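Local coordinates for Afp2 (Serratia entomophila, PDB 6RBN), which probably forms part of the contractile sheath that surrounds the inner tube of the anti-feeding prophage, a phage-tail-like injection system, at residues C[108-113]-C[147-152]; C[125-130]-C[155-160]. All blocks are in the same frame, centred on the assembly; numbering follows the deposited sequence.

Contact 1: C[108-113]-C[147-152]; sequences TDTTTY and MEEYPT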
# COMPACT_ATOMS: atom_id res chain seq x y z
N THR C 108 -47.65 -78.66 -47.31
CA THR C 108 -48.90 -78.00 -46.95
C THR C 108 -49.20 -76.92 -47.98
O THR C 108 -48.29 -76.19 -48.40
CB THR C 108 -48.79 -77.38 -45.55
OG1 THR C 108 -48.31 -78.37 -44.62
CG2 THR C 108 -50.13 -76.94 -45.07
N ASP C 109 -50.46 -76.81 -48.38
CA ASP C 109 -50.84 -75.83 -49.39
C ASP C 109 -52.26 -75.32 -49.14
O ASP C 109 -53.06 -75.98 -48.47
CB ASP C 109 -50.72 -76.41 -50.80
CG ASP C 109 -51.49 -77.71 -50.99
OD1 ASP C 109 -52.04 -78.25 -50.01
OD2 ASP C 109 -51.54 -78.20 -52.14
N THR C 110 -52.53 -74.11 -49.65
CA THR C 110 -53.82 -73.42 -49.75
C THR C 110 -54.41 -72.99 -48.41
O THR C 110 -55.47 -72.36 -48.38
CB THR C 110 -54.87 -74.23 -50.53
OG1 THR C 110 -55.22 -75.42 -49.80
CG2 THR C 110 -54.34 -74.61 -51.91
N THR C 111 -53.75 -73.31 -47.31
CA THR C 111 -54.10 -72.82 -45.99
C THR C 111 -52.94 -72.08 -45.34
O THR C 111 -53.13 -71.05 -44.69
CB THR C 111 -54.54 -73.98 -45.09
OG1 THR C 111 -55.60 -74.69 -45.74
CG2 THR C 111 -55.05 -73.49 -43.75
N THR C 112 -51.72 -72.59 -45.54
CA THR C 112 -50.52 -71.81 -45.25
C THR C 112 -50.44 -70.59 -46.17
O THR C 112 -50.01 -69.52 -45.73
CB THR C 112 -49.28 -72.70 -45.40
OG1 THR C 112 -49.40 -73.81 -44.51
CG2 THR C 112 -48.01 -71.95 -45.07
N TYR C 113 -50.91 -70.72 -47.41
CA TYR C 113 -50.79 -69.65 -48.40
C TYR C 113 -51.66 -68.45 -48.01
O TYR C 113 -51.22 -67.30 -48.10
CB TYR C 113 -51.21 -70.13 -49.79
CG TYR C 113 -50.40 -71.24 -50.41
CD1 TYR C 113 -49.14 -71.59 -49.93
CD2 TYR C 113 -50.90 -71.95 -51.50
CE1 TYR C 113 -48.42 -72.62 -50.51
CE2 TYR C 113 -50.18 -72.97 -52.08
CZ TYR C 113 -48.94 -73.30 -51.58
OH TYR C 113 -48.21 -74.31 -52.15
N MET C 147 -48.09 -72.25 -61.80
CA MET C 147 -47.72 -71.32 -60.75
C MET C 147 -48.89 -70.43 -60.32
O MET C 147 -48.67 -69.30 -59.87
CB MET C 147 -46.56 -70.45 -61.22
CG MET C 147 -45.34 -71.24 -61.64
SD MET C 147 -44.73 -72.27 -60.31
CE MET C 147 -44.15 -71.01 -59.20
N GLU C 148 -50.12 -70.90 -60.46
CA GLU C 148 -51.27 -70.05 -60.20
C GLU C 148 -51.82 -70.17 -58.79
O GLU C 148 -52.64 -69.34 -58.39
CB GLU C 148 -52.39 -70.35 -61.21
CG GLU C 148 -52.98 -71.73 -61.09
CD GLU C 148 -54.04 -71.99 -62.14
OE1 GLU C 148 -54.30 -71.09 -62.96
OE2 GLU C 148 -54.61 -73.10 -62.15
N GLU C 149 -51.40 -71.17 -58.02
CA GLU C 149 -51.85 -71.28 -56.64
C GLU C 149 -50.97 -70.53 -55.66
O GLU C 149 -51.31 -70.44 -54.48
CB GLU C 149 -51.91 -72.75 -56.21
CG GLU C 149 -50.56 -73.42 -56.11
CD GLU C 149 -50.65 -74.86 -55.65
OE1 GLU C 149 -51.78 -75.33 -55.41
OE2 GLU C 149 -49.59 -75.51 -55.53
N TYR C 150 -49.87 -69.99 -56.11
CA TYR C 150 -48.88 -69.36 -55.26
C TYR C 150 -49.09 -67.85 -55.20
O TYR C 150 -49.64 -67.26 -56.14
CB TYR C 150 -47.48 -69.66 -55.79
CG TYR C 150 -47.18 -71.13 -55.80
CD1 TYR C 150 -46.85 -71.80 -54.64
CD2 TYR C 150 -47.22 -71.85 -56.99
CE1 TYR C 150 -46.58 -73.14 -54.64
CE2 TYR C 150 -46.95 -73.20 -57.00
CZ TYR C 150 -46.63 -73.84 -55.83
OH TYR C 150 -46.36 -75.18 -55.84
N PRO C 151 -48.67 -67.21 -54.11
CA PRO C 151 -48.76 -65.74 -54.04
C PRO C 151 -47.80 -65.03 -54.99
O PRO C 151 -46.95 -65.66 -55.61
CB PRO C 151 -48.41 -65.44 -52.58
CG PRO C 151 -48.73 -66.69 -51.85
CD PRO C 151 -48.38 -67.79 -52.79
N THR C 152 -47.93 -63.71 -55.10
CA THR C 152 -47.06 -62.90 -55.94
C THR C 152 -46.18 -62.00 -55.08
O THR C 152 -45.54 -61.07 -55.57
CB THR C 152 -47.91 -62.10 -56.93
OG1 THR C 152 -49.02 -62.90 -57.35
CG2 THR C 152 -47.14 -61.78 -58.22
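Tyr113 carries most of this contact, reaching from the first turn of helix 112-122 to Glu149 and Tyr150. Its CG stands beside the backbone N and anti to the carbonyl carbon (chi1 -62°). This sends the ring from CB toward the 147-152 loop. CB and CG themselves have no close partner there. Tyr113 CD2 is the first ring atom to touch, lying 3.4 Å from the backbone O of Glu149. Tyr113 CE2 comes next, 3.7 Å from the same Glu149 O and 4.1 Å from Glu149 CD. Tyr113 CZ packs 3.9 Å from Tyr150 CE1. At the tip, Tyr113 OH lies beside Tyr150 CE1, 3.2 Å away. Tyr113 OH is also 3.8 Å from Glu149 OE2, too far for a hydrogen bond.

The two tyrosine rings meet obliquely, with planes 50° apart. One face of the Tyr113 ring is backed by its own loop, through CA of Asp109 and the backbone N of Thr110. Glu149 serves both rings. Its CG lies 3.7 Å above the centre of the Tyr150 ring. The extended chain beyond CG carries the carboxylate toward the Tyr113 hydroxyl, with OE2 nearest it. Glu149 OE1 comes within 4.4 Å of Asp109 OD2. Two acidic groups this close probably repel weakly, although both residues are exposed enough for solvent to screen them.

Lys220 NZ donates to the backbone O of Met147 and of Tyr150 in the 147-152 loop. Phe130 meets the Tyr113 ring nearly at right angles. The contact joins two connections of an alpha/beta sheet: the turn from strand 102-105 into helix 112-122, and the loop between helix 143-146 and strand 156-157, in the subtilisin-like domain of the tail sheath family.

Contact 2: C[125-130]-C[155-160]; sequences RIFGLF and FGAVFY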
# COMPACT_ATOMS: atom_id res chain seq x y z
N ARG C 125 -41.86 -59.52 -41.32
CA ARG C 125 -40.46 -59.69 -41.74
C ARG C 125 -40.05 -61.16 -41.87
O ARG C 125 -38.96 -61.55 -41.47
CB ARG C 125 -39.49 -58.97 -40.80
CG ARG C 125 -39.76 -57.50 -40.57
CD ARG C 125 -39.59 -56.67 -41.80
NE ARG C 125 -40.84 -56.42 -42.50
CZ ARG C 125 -40.92 -55.90 -43.72
NH1 ARG C 125 -39.81 -55.57 -44.35
NH2 ARG C 125 -42.09 -55.69 -44.29
N ILE C 126 -40.94 -61.97 -42.42
CA ILE C 126 -40.70 -63.39 -42.55
C ILE C 126 -40.42 -63.72 -44.02
O ILE C 126 -40.58 -62.89 -44.91
CB ILE C 126 -41.86 -64.22 -41.96
CG1 ILE C 126 -43.22 -63.62 -42.35
CG2 ILE C 126 -41.74 -64.31 -40.46
CD1 ILE C 126 -43.83 -64.13 -43.63
N PHE C 127 -39.99 -64.95 -44.27
CA PHE C 127 -39.75 -65.44 -45.62
C PHE C 127 -40.33 -66.84 -45.73
O PHE C 127 -39.99 -67.71 -44.94
CB PHE C 127 -38.26 -65.45 -45.96
CG PHE C 127 -37.97 -65.74 -47.40
CD1 PHE C 127 -38.11 -64.75 -48.35
CD2 PHE C 127 -37.56 -67.00 -47.80
CE1 PHE C 127 -37.85 -65.01 -49.68
CE2 PHE C 127 -37.30 -67.26 -49.12
CZ PHE C 127 -37.44 -66.26 -50.06
N GLY C 128 -41.21 -67.04 -46.71
CA GLY C 128 -41.89 -68.31 -46.86
C GLY C 128 -41.19 -69.26 -47.81
O GLY C 128 -40.58 -68.85 -48.80
N LEU C 129 -41.28 -70.55 -47.50
CA LEU C 129 -40.68 -71.60 -48.31
C LEU C 129 -41.79 -72.58 -48.67
O LEU C 129 -42.21 -73.39 -47.84
CB LEU C 129 -39.56 -72.29 -47.54
CG LEU C 129 -38.38 -71.40 -47.15
CD1 LEU C 129 -37.40 -72.17 -46.29
CD2 LEU C 129 -37.69 -70.84 -48.37
N PHE C 130 -42.28 -72.49 -49.90
CA PHE C 130 -43.46 -73.23 -50.32
C PHE C 130 -43.04 -74.55 -50.97
O PHE C 130 -41.90 -74.99 -50.79
CB PHE C 130 -44.32 -72.34 -51.22
CG PHE C 130 -44.70 -71.05 -50.56
CD1 PHE C 130 -45.55 -71.04 -49.47
CD2 PHE C 130 -44.22 -69.84 -51.04
CE1 PHE C 130 -45.90 -69.86 -48.86
CE2 PHE C 130 -44.58 -68.66 -50.43
CZ PHE C 130 -45.41 -68.67 -49.34
N PHE C 155 -41.80 -62.37 -50.74
CA PHE C 155 -41.36 -63.00 -49.50
C PHE C 155 -41.41 -64.52 -49.57
O PHE C 155 -41.41 -65.18 -48.53
CB PHE C 155 -42.22 -62.50 -48.34
CG PHE C 155 -42.04 -61.05 -48.02
CD1 PHE C 155 -41.08 -60.65 -47.13
CD2 PHE C 155 -42.84 -60.09 -48.63
CE1 PHE C 155 -40.92 -59.32 -46.82
CE2 PHE C 155 -42.67 -58.75 -48.34
CZ PHE C 155 -41.71 -58.37 -47.43
N GLY C 156 -41.46 -65.10 -50.77
CA GLY C 156 -41.61 -66.53 -50.90
C GLY C 156 -40.87 -67.08 -52.09
O GLY C 156 -40.51 -66.36 -53.03
N ALA C 157 -40.63 -68.39 -52.03
CA ALA C 157 -40.09 -69.16 -53.14
C ALA C 157 -40.65 -70.58 -53.04
O ALA C 157 -41.15 -70.99 -51.99
CB ALA C 157 -38.57 -69.17 -53.13
N VAL C 158 -40.57 -71.33 -54.14
CA VAL C 158 -41.41 -72.51 -54.32
C VAL C 158 -40.63 -73.81 -54.16
O VAL C 158 -41.10 -74.70 -53.46
CB VAL C 158 -42.14 -72.44 -55.67
CG1 VAL C 158 -43.02 -73.65 -55.86
CG2 VAL C 158 -42.99 -71.20 -55.70
N PHE C 159 -39.46 -73.95 -54.80
CA PHE C 159 -38.57 -75.12 -54.65
C PHE C 159 -39.23 -76.44 -55.03
O PHE C 159 -39.67 -77.16 -54.14
CB PHE C 159 -38.00 -75.20 -53.23
CG PHE C 159 -37.13 -74.04 -52.87
CD1 PHE C 159 -35.83 -73.98 -53.33
CD2 PHE C 159 -37.61 -73.02 -52.09
CE1 PHE C 159 -35.02 -72.91 -53.01
CE2 PHE C 159 -36.81 -71.95 -51.76
CZ PHE C 159 -35.52 -71.90 -52.22
N TYR C 160 -39.39 -76.71 -56.33
CA TYR C 160 -40.25 -77.81 -56.79
C TYR C 160 -39.85 -79.22 -56.33
O TYR C 160 -40.66 -79.84 -55.61
CB TYR C 160 -40.41 -77.74 -58.31
CG TYR C 160 -40.86 -79.02 -58.97
CD1 TYR C 160 -42.15 -79.51 -58.78
CD2 TYR C 160 -40.01 -79.73 -59.80
CE1 TYR C 160 -42.55 -80.69 -59.38
CE2 TYR C 160 -40.41 -80.90 -60.41
CZ TYR C 160 -41.68 -81.37 -60.20
OH TYR C 160 -42.07 -82.53 -60.81
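The backbone O of Phe155 is gripped by two groups of the neighbouring strand. The N-H of Gly128 points almost straight at it, with Gly128 N to Phe155 O 2.6 Å and an angle of 168° at the hydrogen. The CA-H of Phe127 adds a weaker contact, Phe127 CA lying 3.4 Å from Phe155 O. The strands are parallel, and they are the first and last parts of a beta-alpha-beta unit, strand 127-129, helix 143-146 and strand 156-157. Strand 156-157 is one of the two outermost strands of the sheet within this chain.

Two more bonds continue the pairing. Ala157 N donates to Gly128 O over 3.3 Å, the longer of the two. Phe130 N donates to Ala157 O at 2.8 Å.

The side chains fill both faces of the sheet. Phe127 has its CG anti to the backbone N (chi1 -171°), and this lays the ring beside the next strand. The ring presents one face to the backbone of Phe155 and Gly156. Ile250 of helix 250-267 packs on Phe127 and Ala157. The other face belongs to Phe130, whose ring folds back along the strands where Gly128 and Gly156 have no side chain. Phe130 CE2 lies 3.7 Å from Gly156 CA. Helix 112-122 covers this side, with Phe116 edge-to-face on Phe130. Phe155 fits nearby, its CD1 against the backbone O of Ile126, with Phe116 and Val120 beside it.

At one end, Arg125 NH1 makes salt bridges to Glu260 and to Glu14 of the neighbouring Afp3 chain, so the approach to strand 127-129 also reaches the Afp3 subunit. At the other end the side-chain contact is apolar: methyl CD2 of Leu129 touches ring atom CE2 of Phe159 at 3.7 Å.

In the fold
Contact 2 is core and contact 1 is only partly buried, nearer the surface of the same domain. In contact 2, main-chain hydrogen bonds set the register of two strands, and aromatic rings pack around them. Contact 1 relies on the packing of a helix start against a loop, with acidic groups at its outer side. The segments of the two contacts alternate along the chain. Helix 112-122 leads from the first into strand 127-129, and the 147-152 loop leads into strand 156-157. The contacts also touch directly, with Tyr150 CZ 3.6 Å from Val158 CG1.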